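Local coordinates for protein endoglucanase FnCel5A (Fervidobacterium nodosum, PDB 3RJY) that probably hydrolyses internal beta-1,4-glucosidic bonds of cellulose, as an endoglucanase of glycosyl hydrolase family 5 from a heat-loving bacterium, at residues P145-T150 against P179-Y184; F208-Q213 against I224-E229. One frame throughout, in Å; residues are numbered along the deposited sequence.

Overall arrangement
The chain folds as a TIM barrel of eight parallel strands, and both contacts lie in the connections that follow such strands. Interaction 1 pairs the loop after strand 137-140 with the loop after strand 174-177. Interaction 2 pairs the short helix 208-211, just beyond strand 198-204, with the loop that precedes helix 232-251. Their centres are about 23 Å apart and their nearest atoms about 7 Å. Trp181 of interaction 1 lies beside one bound glucose, and His212 of interaction 2 belongs to the pocket of another. Interaction 2 is more peripheral: its centre is about 22 Å from the chain centre, that of interaction 1 about 14 Å.

Interaction 1 of 2, residues P145-T150 against P179-Y184; sequences PAQNLT and PNWSNY. With GLC (alpha-D-glucopyranose), chain C.
The Trp181 ring lies between Ala146 and a bound glucose. The CB of Ala146 sits over the centre of the six-membered ring, 3.4 Å from its centroid and 13° off the normal, a CH-pi contact. On the opposite face C1 of the glucose stands 3.8 Å above the plane, shifted toward the rim. At the edge the amide of Gln147 comes in obliquely, with NE2 3.7 Å from Trp181 CZ2 and the amide plane turned 71° from the ring. The Gln147 chain is extended beyond CG, which carries the amide to the indole edge; its OE1 takes a weak hydrogen bond from Gln110 NE2. Trp181 places CG beside its own backbone N (chi1 -49°), and this brings the indole back over Ala146 although its CB points away. Tyr109 meets both Ala146 and the indole.

The backbones join on the Ala146 side of the ring. Trp181 N donates to Pro145 O at 2.8 Å, with the donor tilted from the carbonyl plane. A water bridges the loops, donating to Leu149 O and accepting from Asn180 N at 2.9 Å. The type II' turn from Ala146 to Leu149 brings the chain round to this water. Pro145 and Pro179 pack by their CB atoms, 4.4 Å apart.

The sugar O3 donates to Trp181 O at 3.2 Å, and its C2 lies 3.2 Å from Trp181 CB. One residue thus meets the glucose through CB, a ring rim and its carbonyl, while the neighbouring loop holds its backbone N and other face. This would help to fix the sugar-binding surface in place.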
# COMPACT_ATOMS: atom_id res chain seq x y z
N PRO A 145 1.34 4.46 9.68
CA PRO A 145 1.25 4.99 11.03
C PRO A 145 2.08 6.25 11.14
O PRO A 145 3.16 6.35 10.53
CB PRO A 145 1.87 3.86 11.88
CG PRO A 145 1.67 2.64 11.06
CD PRO A 145 1.85 3.07 9.67
N ALA A 146 1.57 7.22 11.88
CA ALA A 146 2.20 8.54 11.98
C ALA A 146 1.61 9.39 13.11
O ALA A 146 0.61 9.01 13.75
CB ALA A 146 2.07 9.28 10.66
N GLN A 147 2.26 10.53 13.34
CA GLN A 147 1.84 11.55 14.30
C GLN A 147 1.68 10.99 15.72
O GLN A 147 2.64 10.46 16.27
CB GLN A 147 0.59 12.27 13.80
CG GLN A 147 0.86 13.06 12.53
CD GLN A 147 -0.41 13.51 11.84
OE1 GLN A 147 -1.46 12.89 12.00
NE2 GLN A 147 -0.31 14.58 11.06
N ASN A 148 0.49 11.11 16.29
CA ASN A 148 0.22 10.57 17.62
C ASN A 148 0.33 9.04 17.69
O ASN A 148 0.60 8.49 18.75
CB ASN A 148 -1.15 11.01 18.12
CG ASN A 148 -1.13 12.37 18.76
OD1 ASN A 148 -0.82 13.38 18.11
ND2 ASN A 148 -1.46 12.42 20.05
N LEU A 149 0.11 8.37 16.56
CA LEU A 149 0.37 6.93 16.48
C LEU A 149 1.87 6.73 16.21
O LEU A 149 2.29 6.43 15.08
CB LEU A 149 -0.54 6.22 15.47
CG LEU A 149 -0.42 4.70 15.29
CD1 LEU A 149 -0.66 3.94 16.59
CD2 LEU A 149 -1.35 4.18 14.19
N THR A 150 2.65 6.89 17.27
CA THR A 150 4.10 6.90 17.20
C THR A 150 4.63 5.49 16.91
O THR A 150 3.85 4.53 16.97
CB THR A 150 4.73 7.42 18.52
OG1 THR A 150 4.32 6.57 19.59
CG2 THR A 150 4.29 8.87 18.83
N PRO A 179 6.44 2.66 10.69
CA PRO A 179 5.83 3.86 11.26
C PRO A 179 6.39 5.13 10.63
O PRO A 179 7.17 5.06 9.69
CB PRO A 179 6.22 3.76 12.74
CG PRO A 179 7.56 3.09 12.70
CD PRO A 179 7.43 2.06 11.61
N ASN A 180 5.97 6.29 11.13
CA ASN A 180 6.37 7.59 10.57
C ASN A 180 6.12 7.72 9.05
O ASN A 180 7.06 7.90 8.27
CB ASN A 180 7.83 7.91 10.94
CG ASN A 180 7.93 9.06 11.90
OD1 ASN A 180 8.13 8.87 13.11
ND2 ASN A 180 7.78 10.29 11.38
N TRP A 181 4.85 7.60 8.67
CA TRP A 181 4.41 7.60 7.27
C TRP A 181 5.03 6.46 6.40
O TRP A 181 4.97 6.50 5.18
CB TRP A 181 4.63 8.99 6.62
CG TRP A 181 4.09 10.18 7.41
CD1 TRP A 181 4.84 11.10 8.12
CD2 TRP A 181 2.72 10.57 7.57
NE1 TRP A 181 4.00 12.03 8.70
CE2 TRP A 181 2.70 11.73 8.38
CE3 TRP A 181 1.50 10.05 7.12
CZ2 TRP A 181 1.51 12.38 8.75
CZ3 TRP A 181 0.31 10.70 7.49
CH2 TRP A 181 0.33 11.85 8.29
N SER A 182 5.60 5.44 7.05
CA SER A 182 6.28 4.31 6.39
C SER A 182 7.51 4.72 5.55
O SER A 182 7.86 4.06 4.57
CB SER A 182 5.30 3.46 5.56
OG SER A 182 4.22 3.02 6.36
N ASN A 183 8.12 5.84 5.95
CA ASN A 183 9.34 6.35 5.34
C ASN A 183 10.44 5.34 5.63
O ASN A 183 10.51 4.80 6.75
CB ASN A 183 9.68 7.73 5.93
CG ASN A 183 10.91 8.38 5.29
OD1 ASN A 183 12.04 7.97 5.53
ND2 ASN A 183 10.69 9.41 4.49
N TYR A 184 11.27 5.07 4.63
CA TYR A 184 12.34 4.05 4.73
C TYR A 184 13.21 4.19 5.98
O TYR A 184 13.62 3.17 6.54
CB TYR A 184 13.24 4.05 3.48
CG TYR A 184 14.24 5.18 3.51
CD1 TYR A 184 15.54 4.97 3.97
CD2 TYR A 184 13.85 6.48 3.15
CE1 TYR A 184 16.45 6.02 4.03
CE2 TYR A 184 14.74 7.52 3.20
CZ TYR A 184 16.03 7.29 3.66
OH TYR A 184 16.90 8.35 3.71
C1 GLC C . 3.79 11.70 3.85
C2 GLC C . 4.77 10.51 3.86
C3 GLC C . 4.79 9.74 2.55
C4 GLC C . 3.39 9.35 2.07
C5 GLC C . 2.38 10.48 2.26
C6 GLC C . 1.10 10.06 3.01
O1 GLC C . 4.45 12.94 4.14
O2 GLC C . 6.07 10.94 4.19
O3 GLC C . 5.51 8.56 2.77
O4 GLC C . 3.44 9.08 0.68
O5 GLC C . 3.01 11.72 2.65
O6 GLC C . 0.46 9.20 2.07
O HOH W 1 4.73 6.76 13.71

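Interaction 2 of 2, residues F208-Q213 against I224-E229; sequences FNFTHQ and IGVKWE. With GLC (alpha-D-glucopyranose), chain D.
Gln213 grips Val226 by both ends of its amide. Its OE1 accepts from Val226 N at 2.8 Å, and its NE2 donates to Val226 O at 2.8 Å, nearly straight at 168°. Val226 O lies in the amide plane of Gln213, though NE2 is tilted from the Val226 carbonyl plane. NE2 also donates to Phe210 O, 3.0 Å away, so three bonds fix the rotation of the buried amide. With CG between backbone N and carbonyl carbon (chi1 67°), the extended Gln213 chain reaches the loop.

Phe210 and Val226 make the other close fits. Trp228 CB lies over the centre of the Phe210 ring, and Val226 O sits in plane at its edge, 3.4 Å from Phe210 CD1. Val226 CG2 meets Asn209 O at 3.4 Å. Here the short helix 208-211 meets the loop leading to helix 232-251, outside the TIM barrel strands. Trp275 of helix 269-285 meets the Phe210 and Trp228 rings. Just past helix 208-211, His212 belongs to a glucose pocket.

Toward solvent the fit is looser. The exposed Asn209 side chain brings ND2 only to 4.3 Å from Val226 CG1. Ile224 meets Gln213 OE1 through CA, at 3.2 Å, but its side-chain end leads away.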
# COMPACT_ATOMS: atom_id res chain seq x y z
N PHE A 208 10.91 13.82 -2.11
CA PHE A 208 9.52 14.31 -2.00
C PHE A 208 9.22 15.55 -2.85
O PHE A 208 8.15 15.66 -3.43
CB PHE A 208 9.14 14.56 -0.54
CG PHE A 208 7.66 14.68 -0.31
CD1 PHE A 208 6.87 13.53 -0.21
CD2 PHE A 208 7.05 15.93 -0.21
CE1 PHE A 208 5.50 13.64 0.01
CE2 PHE A 208 5.68 16.04 -0.01
CZ PHE A 208 4.89 14.89 0.11
N ASN A 209 10.18 16.47 -2.93
CA ASN A 209 10.03 17.66 -3.78
C ASN A 209 10.08 17.36 -5.29
O ASN A 209 9.81 18.24 -6.10
CB ASN A 209 11.05 18.74 -3.39
CG ASN A 209 12.45 18.48 -3.92
OD1 ASN A 209 12.88 17.33 -4.05
ND2 ASN A 209 13.18 19.54 -4.20
N PHE A 210 10.46 16.13 -5.65
CA PHE A 210 10.30 15.66 -7.03
C PHE A 210 8.95 14.96 -7.22
O PHE A 210 8.14 15.38 -8.04
CB PHE A 210 11.44 14.72 -7.49
CG PHE A 210 11.14 14.02 -8.78
CD1 PHE A 210 11.11 14.73 -9.98
CD2 PHE A 210 10.87 12.65 -8.81
CE1 PHE A 210 10.81 14.09 -11.17
CE2 PHE A 210 10.57 12.00 -9.99
CZ PHE A 210 10.53 12.72 -11.18
N THR A 211 8.71 13.90 -6.45
CA THR A 211 7.50 13.09 -6.64
C THR A 211 6.20 13.84 -6.38
O THR A 211 5.17 13.52 -6.97
CB THR A 211 7.50 11.80 -5.78
OG1 THR A 211 7.57 12.14 -4.39
CG2 THR A 211 8.67 10.87 -6.15
N HIS A 212 6.24 14.84 -5.50
CA HIS A 212 5.02 15.54 -5.13
C HIS A 212 4.99 17.00 -5.55
O HIS A 212 4.23 17.79 -4.99
CB HIS A 212 4.73 15.39 -3.63
CG HIS A 212 4.29 14.01 -3.26
ND1 HIS A 212 2.98 13.71 -2.93
CD2 HIS A 212 4.97 12.84 -3.20
CE1 HIS A 212 2.87 12.42 -2.68
NE2 HIS A 212 4.07 11.87 -2.84
N GLN A 213 5.82 17.34 -6.53
CA GLN A 213 5.83 18.69 -7.10
C GLN A 213 4.51 19.01 -7.78
O GLN A 213 4.00 18.22 -8.59
CB GLN A 213 7.01 18.89 -8.05
CG GLN A 213 6.98 18.07 -9.35
CD GLN A 213 8.27 18.25 -10.15
OE1 GLN A 213 8.49 19.29 -10.75
NE2 GLN A 213 9.12 17.23 -10.14
N ILE A 224 6.93 23.19 -9.29
CA ILE A 224 7.23 22.26 -10.38
C ILE A 224 8.54 22.62 -11.10
O ILE A 224 9.19 23.62 -10.77
CB ILE A 224 6.08 22.16 -11.41
CG1 ILE A 224 5.93 23.48 -12.20
CG2 ILE A 224 4.78 21.73 -10.72
CD1 ILE A 224 4.86 23.47 -13.31
N GLY A 225 8.93 21.81 -12.08
CA GLY A 225 10.18 22.01 -12.80
C GLY A 225 11.33 21.27 -12.15
O GLY A 225 12.47 21.37 -12.60
N VAL A 226 11.03 20.53 -11.08
CA VAL A 226 12.04 19.67 -10.45
C VAL A 226 12.30 18.43 -11.31
O VAL A 226 11.36 17.69 -11.67
CB VAL A 226 11.67 19.28 -9.00
CG1 VAL A 226 12.82 18.52 -8.35
CG2 VAL A 226 11.32 20.51 -8.18
N LYS A 227 13.56 18.23 -11.67
CA LYS A 227 13.97 17.11 -12.51
C LYS A 227 14.51 15.96 -11.68
O LYS A 227 15.04 16.16 -10.59
CB LYS A 227 15.04 17.52 -13.54
CG LYS A 227 14.58 18.48 -14.61
CD LYS A 227 14.98 17.99 -16.00
CE LYS A 227 16.37 18.43 -16.42
NZ LYS A 227 16.33 19.85 -16.88
N TRP A 228 14.37 14.76 -12.20
CA TRP A 228 15.13 13.62 -11.73
C TRP A 228 15.80 13.02 -12.95
O TRP A 228 15.13 12.64 -13.92
CB TRP A 228 14.24 12.61 -11.00
CG TRP A 228 15.05 11.69 -10.14
CD1 TRP A 228 15.36 11.86 -8.82
CD2 TRP A 228 15.64 10.45 -10.55
NE1 TRP A 228 16.12 10.79 -8.38
CE2 TRP A 228 16.31 9.91 -9.43
CE3 TRP A 228 15.68 9.75 -11.77
CZ2 TRP A 228 17.01 8.70 -9.48
CZ3 TRP A 228 16.38 8.54 -11.82
CH2 TRP A 228 17.03 8.04 -10.69
N GLU A 229 17.13 12.96 -12.90
CA GLU A 229 17.92 12.81 -14.12
C GLU A 229 18.66 11.48 -14.26
O GLU A 229 19.23 11.21 -15.31
CB GLU A 229 18.90 13.99 -14.26
CG GLU A 229 18.20 15.32 -14.53
CD GLU A 229 19.16 16.50 -14.51
OE1 GLU A 229 19.38 17.10 -15.58
OE2 GLU A 229 19.72 16.82 -13.44
C1 GLC D . -2.17 8.68 -1.02
C2 GLC D . -0.75 8.24 -1.42
C3 GLC D . 0.25 9.38 -1.39
C4 GLC D . -0.22 10.62 -2.14
C5 GLC D . -1.69 10.92 -1.89
C6 GLC D . -2.53 11.10 -3.18
O1 GLC D . -2.67 7.92 0.09
O2 GLC D . -0.31 7.17 -0.62
O3 GLC D . 1.42 8.92 -2.01
O4 GLC D . 0.50 11.74 -1.68
O5 GLC D . -2.25 10.10 -0.84
O6 GLC D . -2.19 10.42 -4.38